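Side-chain contacts in Tol-Pal system protein TolB (Acinetobacter baumannii, PDB 7MX5), which probably acts in the periplasm as part of the Tol-Pal system, which helps the outer membrane fold inward during cell division and keeps it intact: residues Q88-D91 / Q96-L99; Y150-A155 / I184-F189; T298-F303 / G337-L342; L371-S376 / R382-S387. One frame throughout, in Å; residues are numbered along the deposited sequence.

Following the chain from the N terminus, contact 1 comes first and closes a tight hairpin at the edge of the mixed sheet in the TolB amino-terminal domain. After helix 110-126 the chain enters the beta-propeller. Contact 2 closes a loop of 28 residues and packs one propeller sheet against the next. Contact 3 closes one of 33 residues and joins the loop linking two neighbouring blades to the outermost strand, 339-344, of the second. Contact 4 closes the hairpin of strands 369-376 and 382-386, beside the N-terminal strand 6-9. All four follow in series; none nests or crosses. Contacts 3 and 4 touch, Leu-342 CD1 lying 3.6 Å from Ser-376 O.

Contact 1: Q88-D91 / Q96-L99; sequences QLYD and QYLL
Tyr-90 and Tyr-97 meet edge to face. CD1 of Tyr-90 points into one face of the Tyr-97 ring, and the planes stand at 75° with centroids 4.9 Å apart. Tyr-97 CG lies anti to its carbonyl carbon (chi1 -76°) and Tyr-90 CG anti to its N (chi1 -168°), which brings the rings together. The amide of Gln-88 lies over the opposite face, with OE1 3.3 Å from Tyr-97 CE1. The Tyr-97 ring is therefore held between an aromatic edge and an amide. The carbonyl O of Gln-96 sits over one face of the Tyr-90 ring. On the other face of the sheet, Leu-89 CB packs 3.7 Å from Leu-99 CB.

These pairs belong to the hairpin of strands 83-91 and 96-105, at the edge of the mixed sheet. A classic beta bulge interrupts it: Leu-98 and Leu-99 both face Leu-89. At the bulge, Leu-98 CG rests 3.8 Å from Asp-91 CB. The carbonyl O of Leu-89 accepts two bonds, one from Leu-99 N at 3.2 Å, on a lone pair, and one from Leu-98 N, whose short length is doubtful. Nearer the turn, Asp-91 N gives a bond to Gln-96 O at 2.7 Å.

Gln-88 NE2 bonds to Asn-56 OD1 and Asn-100 OD1, which holds the amide beside the Tyr-97 ring. Asp-91 OD1 takes a bond from Lys-94 N. Helix 110-126 covers the leucines, through Ile-121, Ala-124 and Leu-125.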
loop_
_atom_site.group_PDB
_atom_site.type_symbol
_atom_site.label_atom_id
_atom_site.label_comp_id
_atom_site.label_asym_id
_atom_site.label_seq_id
_atom_site.Cartn_x
_atom_site.Cartn_y
_atom_site.Cartn_z
ATOM N N GLN A 88 10.643 -2.964 25.099
ATOM C CA GLN A 88 10.747 -4.413 25.182
ATOM C C GLN A 88 9.419 -5.043 24.793
ATOM O O GLN A 88 8.358 -4.420 24.884
ATOM C CB GLN A 88 11.146 -4.878 26.590
ATOM C CG GLN A 88 12.485 -4.356 27.073
ATOM C CD GLN A 88 12.769 -4.736 28.513
ATOM O OE1 GLN A 88 11.899 -4.628 29.378
ATOM N NE2 GLN A 88 13.990 -5.182 28.777
ATOM N N LEU A 89 9.495 -6.297 24.353
ATOM C CA LEU A 89 8.323 -7.116 24.065
ATOM C C LEU A 89 8.469 -8.419 24.834
ATOM O O LEU A 89 9.422 -9.170 24.605
ATOM C CB LEU A 89 8.182 -7.382 22.565
ATOM C CG LEU A 89 7.048 -8.318 22.140
ATOM C CD1 LEU A 89 5.719 -7.864 22.726
ATOM C CD2 LEU A 89 6.965 -8.414 20.624
ATOM N N TYR A 90 7.536 -8.683 25.743
ATOM C CA TYR A 90 7.632 -9.809 26.663
ATOM C C TYR A 90 6.602 -10.870 26.301
ATOM O O TYR A 90 5.400 -10.588 26.267
ATOM C CB TYR A 90 7.437 -9.351 28.108
ATOM C CG TYR A 90 7.818 -10.399 29.128
ATOM C CD1 TYR A 90 9.148 -10.630 29.450
ATOM C CD2 TYR A 90 6.848 -11.161 29.766
ATOM C CE1 TYR A 90 9.503 -11.587 30.380
ATOM C CE2 TYR A 90 7.193 -12.121 30.699
ATOM C CZ TYR A 90 8.522 -12.329 31.001
ATOM O OH TYR A 90 8.875 -13.283 31.929
ATOM N N ASP A 91 7.080 -12.086 26.038
ATOM C CA ASP A 91 6.211 -13.245 25.882
ATOM C C ASP A 91 5.892 -13.798 27.266
ATOM O O ASP A 91 6.800 -14.204 28.000
ATOM C CB ASP A 91 6.888 -14.301 25.009
ATOM C CG ASP A 91 5.953 -15.434 24.614
ATOM O OD1 ASP A 91 5.318 -16.039 25.503
ATOM O OD2 ASP A 91 5.861 -15.727 23.404
ATOM N N GLN A 96 9.792 -14.902 28.521
ATOM C CA GLN A 96 11.034 -14.390 27.966
ATOM C C GLN A 96 10.732 -13.160 27.124
ATOM O O GLN A 96 9.590 -12.923 26.720
ATOM C CB GLN A 96 11.757 -15.447 27.125
ATOM C CG GLN A 96 11.030 -15.816 25.842
ATOM C CD GLN A 96 11.621 -17.037 25.170
ATOM O OE1 GLN A 96 11.543 -18.147 25.694
ATOM N NE2 GLN A 96 12.217 -16.839 23.999
ATOM N N TYR A 97 11.775 -12.377 26.861
ATOM C CA TYR A 97 11.656 -11.179 26.044
ATOM C C TYR A 97 11.780 -11.542 24.571
ATOM O O TYR A 97 12.737 -12.211 24.167
ATOM C CB TYR A 97 12.726 -10.153 26.421
ATOM C CG TYR A 97 12.448 -9.423 27.713
ATOM C CD1 TYR A 97 11.423 -8.490 27.799
ATOM C CD2 TYR A 97 13.213 -9.663 28.847
ATOM C CE1 TYR A 97 11.165 -7.819 28.978
ATOM C CE2 TYR A 97 12.963 -8.996 30.030
ATOM C CZ TYR A 97 11.937 -8.076 30.090
ATOM O OH TYR A 97 11.682 -7.409 31.264
ATOM N N LEU A 98 10.808 -11.103 23.774
ATOM C CA LEU A 98 10.904 -11.233 22.328
ATOM C C LEU A 98 11.669 -10.079 21.700
ATOM O O LEU A 98 12.264 -10.248 20.630
ATOM C CB LEU A 98 9.506 -11.325 21.709
ATOM C CG LEU A 98 8.698 -12.570 22.085
ATOM C CD1 LEU A 98 7.442 -12.672 21.236
ATOM C CD2 LEU A 98 9.548 -13.824 21.944
ATOM N N LEU A 99 11.669 -8.914 22.347
ATOM C CA LEU A 99 12.423 -7.757 21.891
ATOM C C LEU A 99 13.001 -7.026 23.091
ATOM O O LEU A 99 12.369 -6.949 24.147
ATOM C CB LEU A 99 11.553 -6.790 21.076
ATOM C CG LEU A 99 10.918 -7.299 19.781
ATOM C CD1 LEU A 99 9.850 -6.328 19.305
ATOM C CD2 LEU A 99 11.977 -7.508 18.708
#

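Contact 2: Y150-A155 / I184-F189; sequences YTLQIA and IAYVSF
In the beta-propeller of TolB, neighbouring four-stranded antiparallel sheets, the blades, pack face against face, and this contact lies between two of them. Strand 150-156 belongs to one blade and strand 183-188 to the next. No hydrogen bond joins the segments. Their backbones stay well apart, with the CA atoms of Leu-152 and Tyr-186 separated by 8.6 Å. Side chains bridge the gap, and all four that touch are buried.

Ile-154 and Ile-184 reach toward each other tip to tip, CD1 of one 4.0 Å from CD1 of the other. In Ile-184 the CG1 branch stands anti to the backbone N (chi1 -173°), which sends it, and so its CD1, toward Ile-154. Apolar neighbours include Leu-201, which touches both isoleucines, Val-165 on Ile-154 and Ala-137 on Ile-184.

The second pair joins a leucine to a tyrosine. Leu-152 sends its CD2 methyl to the base of the Tyr-186 ring, and its approach is oblique. The polar end of the tyrosine is occupied in its own blade, where OH is hydrogen-bonded to Gln-199 OE1. Leu-166 packs on Tyr-186 from the leucine's blade. The Leu-152 methyl meets the part of the ring nearest the main chain: CD2 of Leu-152 is 3.5 Å from CD2 of Tyr-186, 3.6 Å from its CG and 3.8 Å from its CB.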
loop_
_atom_site.group_PDB
_atom_site.type_symbol
_atom_site.label_atom_id
_atom_site.label_comp_id
_atom_site.label_asym_id
_atom_site.label_seq_id
_atom_site.Cartn_x
_atom_site.Cartn_y
_atom_site.Cartn_z
ATOM N N TYR A 150 -6.898 18.241 -9.061
ATOM C CA TYR A 150 -6.179 16.994 -8.846
ATOM C C TYR A 150 -4.925 17.289 -8.041
ATOM O O TYR A 150 -4.182 18.221 -8.366
ATOM C CB TYR A 150 -5.813 16.323 -10.175
ATOM C CG TYR A 150 -7.003 15.920 -11.016
ATOM C CD1 TYR A 150 -7.653 16.845 -11.824
ATOM C CD2 TYR A 150 -7.472 14.613 -11.012
ATOM C CE1 TYR A 150 -8.738 16.482 -12.599
ATOM C CE2 TYR A 150 -8.556 14.239 -11.785
ATOM C CZ TYR A 150 -9.186 15.178 -12.576
ATOM O OH TYR A 150 -10.266 14.812 -13.347
ATOM N N THR A 151 -4.691 16.503 -6.994
ATOM C CA THR A 151 -3.534 16.679 -6.125
ATOM C C THR A 151 -2.895 15.324 -5.875
ATOM O O THR A 151 -3.527 14.435 -5.294
ATOM C CB THR A 151 -3.929 17.337 -4.800
ATOM O OG1 THR A 151 -4.473 18.639 -5.053
ATOM C CG2 THR A 151 -2.717 17.470 -3.893
ATOM N N LEU A 152 -1.650 15.165 -6.314
ATOM C CA LEU A 152 -0.879 13.959 -6.046
ATOM C C LEU A 152 -0.210 14.099 -4.685
ATOM O O LEU A 152 0.576 15.028 -4.466
ATOM C CB LEU A 152 0.161 13.721 -7.139
ATOM C CG LEU A 152 1.082 12.517 -6.933
ATOM C CD1 LEU A 152 0.282 11.265 -6.610
ATOM C CD2 LEU A 152 1.945 12.296 -8.157
ATOM N N GLN A 153 -0.519 13.180 -3.774
ATOM C CA GLN A 153 -0.015 13.234 -2.412
ATOM C C GLN A 153 0.610 11.901 -2.030
ATOM O O GLN A 153 0.259 10.850 -2.573
ATOM C CB GLN A 153 -1.127 13.578 -1.414
ATOM C CG GLN A 153 -1.522 15.041 -1.396
ATOM C CD GLN A 153 -2.134 15.457 -0.074
ATOM O OE1 GLN A 153 -2.723 14.641 0.636
ATOM N NE2 GLN A 153 -1.997 16.734 0.264
ATOM N N ILE A 154 1.547 11.964 -1.088
ATOM C CA ILE A 154 2.152 10.785 -0.481
ATOM C C ILE A 154 2.056 10.945 1.028
ATOM O O ILE A 154 2.478 11.970 1.576
ATOM C CB ILE A 154 3.619 10.597 -0.916
ATOM C CG1 ILE A 154 3.711 10.414 -2.430
ATOM C CG2 ILE A 154 4.230 9.403 -0.209
ATOM C CD1 ILE A 154 5.133 10.373 -2.951
ATOM N N ALA A 155 1.494 9.941 1.697
ATOM C CA ALA A 155 1.290 9.995 3.135
ATOM C C ALA A 155 1.709 8.670 3.754
ATOM O O ALA A 155 1.992 7.692 3.055
ATOM C CB ALA A 155 -0.169 10.314 3.485
ATOM N N ILE A 184 8.910 8.852 -7.823
ATOM C CA ILE A 184 7.529 8.527 -8.150
ATOM C C ILE A 184 7.231 9.044 -9.549
ATOM O O ILE A 184 7.736 10.097 -9.956
ATOM C CB ILE A 184 6.539 9.111 -7.118
ATOM C CG1 ILE A 184 5.122 8.604 -7.393
ATOM C CG2 ILE A 184 6.574 10.633 -7.125
ATOM C CD1 ILE A 184 4.408 8.110 -6.165
ATOM N N ALA A 185 6.430 8.288 -10.294
ATOM C CA ALA A 185 5.998 8.678 -11.624
ATOM C C ALA A 185 4.485 8.838 -11.644
ATOM O O ALA A 185 3.767 8.287 -10.804
ATOM C CB ALA A 185 6.429 7.657 -12.681
ATOM N N TYR A 186 4.007 9.597 -12.625
ATOM C CA TYR A 186 2.587 9.896 -12.732
ATOM C C TYR A 186 2.304 10.437 -14.124
ATOM O O TYR A 186 3.209 10.886 -14.833
ATOM C CB TYR A 186 2.147 10.902 -11.664
ATOM C CG TYR A 186 2.984 12.163 -11.638
ATOM C CD1 TYR A 186 2.640 13.263 -12.412
ATOM C CD2 TYR A 186 4.123 12.250 -10.845
ATOM C CE1 TYR A 186 3.403 14.414 -12.396
ATOM C CE2 TYR A 186 4.890 13.398 -10.821
ATOM C CZ TYR A 186 4.525 14.478 -11.598
ATOM O OH TYR A 186 5.283 15.626 -11.581
ATOM N N VAL A 187 1.033 10.389 -14.502
ATOM C CA VAL A 187 0.561 10.944 -15.764
ATOM C C VAL A 187 -0.114 12.272 -15.462
ATOM O O VAL A 187 -1.056 12.331 -14.663
ATOM C CB VAL A 187 -0.402 9.982 -16.475
ATOM C CG1 VAL A 187 -0.797 10.536 -17.837
ATOM C CG2 VAL A 187 0.235 8.613 -16.609
ATOM N N SER A 188 0.368 13.340 -16.090
ATOM C CA SER A 188 -0.129 14.683 -15.841
ATOM C C SER A 188 -0.670 15.288 -17.126
ATOM O O SER A 188 -0.120 15.069 -18.210
ATOM C CB SER A 188 0.968 15.582 -15.265
ATOM O OG SER A 188 0.503 16.912 -15.103
ATOM N N PHE A 189 -1.756 16.050 -16.994
ATOM C CA PHE A 189 -2.336 16.798 -18.101
ATOM C C PHE A 189 -2.228 18.304 -17.887
ATOM O O PHE A 189 -2.975 19.066 -18.509
ATOM C CB PHE A 189 -3.800 16.401 -18.311
ATOM C CG PHE A 189 -3.989 14.990 -18.803
ATOM C CD1 PHE A 189 -3.781 13.909 -17.961
ATOM C CD2 PHE A 189 -4.386 14.747 -20.108
ATOM C CE1 PHE A 189 -3.958 12.614 -18.412
ATOM C CE2 PHE A 189 -4.567 13.454 -20.565
ATOM C CZ PHE A 189 -4.353 12.386 -19.714
#

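Contact 3: T298-F303 / G337-L342; sequences TFKGSF and GIVNIL
Lys-300 and Val-339 lie antiparallel, the long chain of the lysine passing beside the short branched valine. Both side chains set out toward the opposing segment. Lys-300 starts with CG anti to its own carbonyl carbon (chi1 -61°) and continues extended at chi2 (-152°), which places CD 4.2 Å from Val-339 CB. A bend at chi4 (132°) then places the ammonium group. NZ lies 4.0 Å from the same CB, so the valine meets both the aliphatic part of the lysine and its charged tip.

The ammonium group also comes close to the main chain. NZ is 3.5 Å from Val-339 N, but these are two donors and form no hydrogen bond. Gly-337 O is 4.1 Å from NZ.

The contact lies at the surface of the propeller. Residues 298-303 form the loop between strands 294-296 and 304-309, and so link two neighbouring blades. Val-339 begins the outermost strand, 339-344, of the second blade, where it also packs on Gln-332 of strand 328-333. On the loop side, Lys-300 O accepts a bond from Asn-304 ND2, and Thr-298 OG1 is bonded to Ile-284 N and Gln-283 OE1.

No hydrogen bond or salt bridge joins the two segments. The ammonium and the end of the methylene chain both lie against the valine; with no acceptor bonded across it, this is a light van der Waals contact at the surface.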
loop_
_atom_site.group_PDB
_atom_site.type_symbol
_atom_site.label_atom_id
_atom_site.label_comp_id
_atom_site.label_asym_id
_atom_site.label_seq_id
_atom_site.Cartn_x
_atom_site.Cartn_y
_atom_site.Cartn_z
ATOM N N THR A 298 -6.334 -15.672 -15.272
ATOM C CA THR A 298 -7.619 -15.688 -14.585
ATOM C C THR A 298 -8.655 -16.400 -15.442
ATOM O O THR A 298 -8.841 -16.059 -16.615
ATOM C CB THR A 298 -8.084 -14.266 -14.269
ATOM O OG1 THR A 298 -8.055 -13.473 -15.463
ATOM C CG2 THR A 298 -7.180 -13.630 -13.223
ATOM N N PHE A 299 -9.330 -17.388 -14.852
ATOM C CA PHE A 299 -10.339 -18.166 -15.550
ATOM C C PHE A 299 -11.715 -18.111 -14.903
ATOM O O PHE A 299 -12.689 -18.540 -15.532
ATOM C CB PHE A 299 -9.901 -19.636 -15.659
ATOM C CG PHE A 299 -8.602 -19.829 -16.386
ATOM C CD1 PHE A 299 -8.570 -19.897 -17.769
ATOM C CD2 PHE A 299 -7.412 -19.939 -15.686
ATOM C CE1 PHE A 299 -7.375 -20.074 -18.441
ATOM C CE2 PHE A 299 -6.214 -20.115 -16.352
ATOM C CZ PHE A 299 -6.196 -20.184 -17.731
ATOM N N LYS A 300 -11.827 -17.601 -13.680
ATOM C CA LYS A 300 -13.102 -17.546 -12.978
ATOM C C LYS A 300 -13.825 -16.247 -13.308
ATOM O O LYS A 300 -13.229 -15.166 -13.256
ATOM C CB LYS A 300 -12.891 -17.664 -11.468
ATOM C CG LYS A 300 -12.244 -18.966 -11.030
ATOM C CD LYS A 300 -12.667 -19.347 -9.620
ATOM C CE LYS A 300 -11.930 -20.586 -9.138
ATOM N NZ LYS A 300 -11.365 -20.404 -7.772
ATOM N N GLY A 301 -15.106 -16.357 -13.651
ATOM C CA GLY A 301 -15.930 -15.190 -13.881
ATOM C C GLY A 301 -15.801 -14.628 -15.283
ATOM O O GLY A 301 -15.017 -15.084 -16.117
ATOM N N SER A 302 -16.605 -13.597 -15.537
ATOM C CA SER A 302 -16.643 -12.921 -16.825
ATOM C C SER A 302 -15.830 -11.635 -16.845
ATOM O O SER A 302 -15.802 -10.952 -17.873
ATOM C CB SER A 302 -18.092 -12.614 -17.213
ATOM O OG SER A 302 -18.861 -12.307 -16.064
ATOM N N PHE A 303 -15.174 -11.286 -15.741
ATOM C CA PHE A 303 -14.446 -10.025 -15.656
ATOM C C PHE A 303 -13.340 -10.162 -14.622
ATOM O O PHE A 303 -13.618 -10.346 -13.434
ATOM C CB PHE A 303 -15.390 -8.876 -15.293
ATOM C CG PHE A 303 -14.746 -7.515 -15.326
ATOM C CD1 PHE A 303 -14.015 -7.049 -14.244
ATOM C CD2 PHE A 303 -14.887 -6.696 -16.432
ATOM C CE1 PHE A 303 -13.426 -5.798 -14.273
ATOM C CE2 PHE A 303 -14.303 -5.444 -16.468
ATOM C CZ PHE A 303 -13.571 -4.994 -15.386
ATOM N N GLY A 337 -3.998 -20.977 -8.358
ATOM C CA GLY A 337 -5.125 -20.439 -9.094
ATOM C C GLY A 337 -6.371 -20.194 -8.275
ATOM O O GLY A 337 -7.405 -19.834 -8.848
ATOM N N ILE A 338 -6.309 -20.375 -6.957
ATOM C CA ILE A 338 -7.480 -20.183 -6.109
ATOM C C ILE A 338 -7.776 -18.692 -6.002
ATOM O O ILE A 338 -6.924 -17.904 -5.573
ATOM C CB ILE A 338 -7.263 -20.807 -4.725
ATOM C CG1 ILE A 338 -6.949 -22.300 -4.850
ATOM C CG2 ILE A 338 -8.487 -20.598 -3.851
ATOM C CD1 ILE A 338 -7.925 -23.064 -5.719
ATOM N N VAL A 339 -8.987 -18.300 -6.388
ATOM C CA VAL A 339 -9.411 -16.905 -6.370
ATOM C C VAL A 339 -10.159 -16.649 -5.069
ATOM O O VAL A 339 -11.137 -17.340 -4.758
ATOM C CB VAL A 339 -10.286 -16.567 -7.587
ATOM C CG1 VAL A 339 -11.061 -15.279 -7.346
ATOM C CG2 VAL A 339 -9.432 -16.453 -8.838
ATOM N N ASN A 340 -9.702 -15.656 -4.310
ATOM C CA ASN A 340 -10.306 -15.277 -3.036
ATOM C C ASN A 340 -10.934 -13.898 -3.193
ATOM O O ASN A 340 -10.225 -12.905 -3.384
ATOM C CB ASN A 340 -9.263 -15.275 -1.920
ATOM C CG ASN A 340 -9.779 -14.653 -0.633
ATOM O OD1 ASN A 340 -10.985 -14.611 -0.385
ATOM N ND2 ASN A 340 -8.862 -14.169 0.196
ATOM N N ILE A 341 -12.259 -13.837 -3.102
ATOM C CA ILE A 341 -12.966 -12.562 -3.139
ATOM C C ILE A 341 -12.830 -11.898 -1.775
ATOM O O ILE A 341 -13.199 -12.478 -0.749
ATOM C CB ILE A 341 -14.441 -12.753 -3.518
ATOM C CG1 ILE A 341 -14.556 -13.274 -4.954
ATOM C CG2 ILE A 341 -15.205 -11.446 -3.347
ATOM C CD1 ILE A 341 -15.879 -12.963 -5.625
ATOM N N LEU A 342 -12.296 -10.678 -1.761
ATOM C CA LEU A 342 -12.013 -9.972 -0.518
ATOM C C LEU A 342 -13.173 -9.086 -0.075
ATOM O O LEU A 342 -13.601 -9.153 1.082
ATOM C CB LEU A 342 -10.743 -9.130 -0.675
ATOM C CG LEU A 342 -9.797 -9.042 0.522
ATOM C CD1 LEU A 342 -9.663 -10.396 1.200
ATOM C CD2 LEU A 342 -8.441 -8.525 0.078
#

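Contact 4: L371-S376 / R382-S387; sequences LLSIMS and RMNLPS
Strands 371-376 and 382-386 run antiparallel, their axes 4.5 Å apart at closest and their directions 162° apart. Two hydrogen-bonded pairs join them, Leu-372 with Leu-385 and Ile-374 with Met-383. The bond from Ile-374 N to Met-383 O is 2.6 Å long and nearly straight, at 172°.

On one face, Ser-373 OG gives a hydrogen bond to Asn-384 OD1 at 2.6 Å, nearly in line with the side-chain carbonyl. Both residues are buried, and this bond joins the serine hydroxyl to the amide oxygen across the non-hydrogen-bonded site. Asn-384 CG stands anti to its carbonyl carbon (chi1 -78°), which swings the amide toward Ser-373, and chi2 sets OD1 to face it. Leu-371 CD1 also packs on this oxygen. Met-375 and Arg-382 lie side by side, CG to CG at 3.5 Å, and Met-375 SD sits at the edge of the guanidinium, near its plane.

The strands form a hairpin in the five-stranded propeller sheet from 6-9 to 352-353. Strand 6-9 is outermost there and flanks 382-386, while 359-366 flanks 371-376.

The other face is apolar. Ile-374 CD1 touches Leu-385 CD2 at 3.6 Å and Met-383 CE at 3.7 Å. The methionine lies alongside the isoleucine, while the leucine comes in at a slant. Leu-372 CB meets Leu-385 CB at 3.8 Å. Around this cluster, Trp-397 packs on Ile-374, and Leu-5 on Met-383 and Leu-385.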
loop_
_atom_site.group_PDB
_atom_site.type_symbol
_atom_site.label_atom_id
_atom_site.label_comp_id
_atom_site.label_asym_id
_atom_site.label_seq_id
_atom_site.Cartn_x
_atom_site.Cartn_y
_atom_site.Cartn_z
ATOM N N LEU A 371 -13.167 7.290 -0.776
ATOM C CA LEU A 371 -12.184 6.976 0.249
ATOM C C LEU A 371 -11.247 5.874 -0.225
ATOM O O LEU A 371 -11.512 5.171 -1.204
ATOM C CB LEU A 371 -12.869 6.550 1.554
ATOM C CG LEU A 371 -13.910 5.431 1.459
ATOM C CD1 LEU A 371 -13.281 4.063 1.679
ATOM C CD2 LEU A 371 -15.032 5.667 2.454
ATOM N N LEU A 372 -10.142 5.731 0.501
ATOM C CA LEU A 372 -9.249 4.591 0.376
ATOM C C LEU A 372 -9.579 3.578 1.463
ATOM O O LEU A 372 -9.911 3.950 2.593
ATOM C CB LEU A 372 -7.784 5.015 0.498
ATOM C CG LEU A 372 -7.149 5.820 -0.637
ATOM C CD1 LEU A 372 -5.637 5.854 -0.472
ATOM C CD2 LEU A 372 -7.531 5.253 -1.996
ATOM N N SER A 373 -9.491 2.298 1.116
ATOM C CA SER A 373 -9.720 1.221 2.066
ATOM C C SER A 373 -8.515 0.293 2.073
ATOM O O SER A 373 -7.976 -0.044 1.016
ATOM C CB SER A 373 -10.990 0.432 1.728
ATOM O OG SER A 373 -12.129 1.013 2.337
ATOM N N ILE A 374 -8.094 -0.110 3.269
ATOM C CA ILE A 374 -6.998 -1.055 3.446
ATOM C C ILE A 374 -7.567 -2.303 4.102
ATOM O O ILE A 374 -8.185 -2.224 5.171
ATOM C CB ILE A 374 -5.852 -0.463 4.282
ATOM C CG1 ILE A 374 -4.978 0.441 3.414
ATOM C CG2 ILE A 374 -5.007 -1.569 4.889
ATOM C CD1 ILE A 374 -4.317 1.566 4.174
ATOM N N MET A 375 -7.368 -3.451 3.460
ATOM C CA MET A 375 -7.913 -4.711 3.937
ATOM C C MET A 375 -6.805 -5.742 4.071
ATOM O O MET A 375 -5.877 -5.779 3.258
ATOM C CB MET A 375 -8.995 -5.244 2.993
ATOM C CG MET A 375 -10.404 -4.945 3.458
ATOM S SD MET A 375 -11.652 -6.037 2.760
ATOM C CE MET A 375 -11.428 -7.496 3.766
ATOM N N SER A 376 -6.903 -6.569 5.106
ATOM C CA SER A 376 -6.035 -7.730 5.206
ATOM C C SER A 376 -6.402 -8.738 4.124
ATOM O O SER A 376 -7.568 -8.882 3.747
ATOM C CB SER A 376 -6.147 -8.367 6.591
ATOM O OG SER A 376 -7.464 -8.828 6.837
ATOM N N ARG A 382 -10.683 -4.465 8.030
ATOM C CA ARG A 382 -10.925 -3.343 7.139
ATOM C C ARG A 382 -10.469 -2.053 7.801
ATOM O O ARG A 382 -10.716 -1.825 8.990
ATOM C CB ARG A 382 -12.397 -3.232 6.734
ATOM C CG ARG A 382 -12.567 -2.932 5.253
ATOM C CD ARG A 382 -14.011 -2.710 4.865
ATOM N NE ARG A 382 -14.734 -3.968 4.725
ATOM C CZ ARG A 382 -15.808 -4.291 5.430
ATOM N NH1 ARG A 382 -16.324 -3.463 6.323
ATOM N NH2 ARG A 382 -16.381 -5.476 5.233
ATOM N N MET A 383 -9.796 -1.221 7.014
ATOM C CA MET A 383 -9.250 0.053 7.451
ATOM C C MET A 383 -9.644 1.100 6.425
ATOM O O MET A 383 -9.432 0.899 5.225
ATOM C CB MET A 383 -7.727 -0.037 7.588
ATOM C CG MET A 383 -7.146 0.663 8.795
ATOM S SD MET A 383 -5.362 0.418 8.904
ATOM C CE MET A 383 -4.763 1.706 7.817
ATOM N N ASN A 384 -10.230 2.200 6.883
ATOM C CA ASN A 384 -10.752 3.224 5.991
ATOM C C ASN A 384 -9.920 4.493 6.084
ATOM O O ASN A 384 -9.566 4.942 7.179
ATOM C CB ASN A 384 -12.217 3.535 6.307
ATOM C CG ASN A 384 -13.162 2.490 5.752
ATOM O OD1 ASN A 384 -12.879 1.862 4.732
ATOM N ND2 ASN A 384 -14.294 2.299 6.420
ATOM N N LEU A 385 -9.611 5.067 4.920
ATOM C CA LEU A 385 -8.889 6.332 4.804
ATOM C C LEU A 385 -9.757 7.325 4.035
ATOM O O LEU A 385 -9.486 7.625 2.865
ATOM C CB LEU A 385 -7.542 6.147 4.105
ATOM C CG LEU A 385 -6.339 5.589 4.872
ATOM C CD1 LEU A 385 -5.960 6.505 6.027
ATOM C CD2 LEU A 385 -6.575 4.164 5.358
ATOM N N PRO A 386 -10.812 7.847 4.656
ATOM C CA PRO A 386 -11.678 8.798 3.957
ATOM C C PRO A 386 -11.046 10.176 3.850
ATOM O O PRO A 386 -10.182 10.567 4.636
ATOM C CB PRO A 386 -12.944 8.848 4.823
ATOM C CG PRO A 386 -12.785 7.785 5.864
ATOM C CD PRO A 386 -11.329 7.519 5.993
ATOM N N SER A 387 -11.497 10.908 2.840
ATOM C CA SER A 387 -11.134 12.304 2.670
ATOM C C SER A 387 -12.197 13.198 3.298
ATOM O O SER A 387 -13.355 12.808 3.461
ATOM C CB SER A 387 -10.969 12.642 1.187
ATOM O OG SER A 387 -10.455 13.952 1.015
#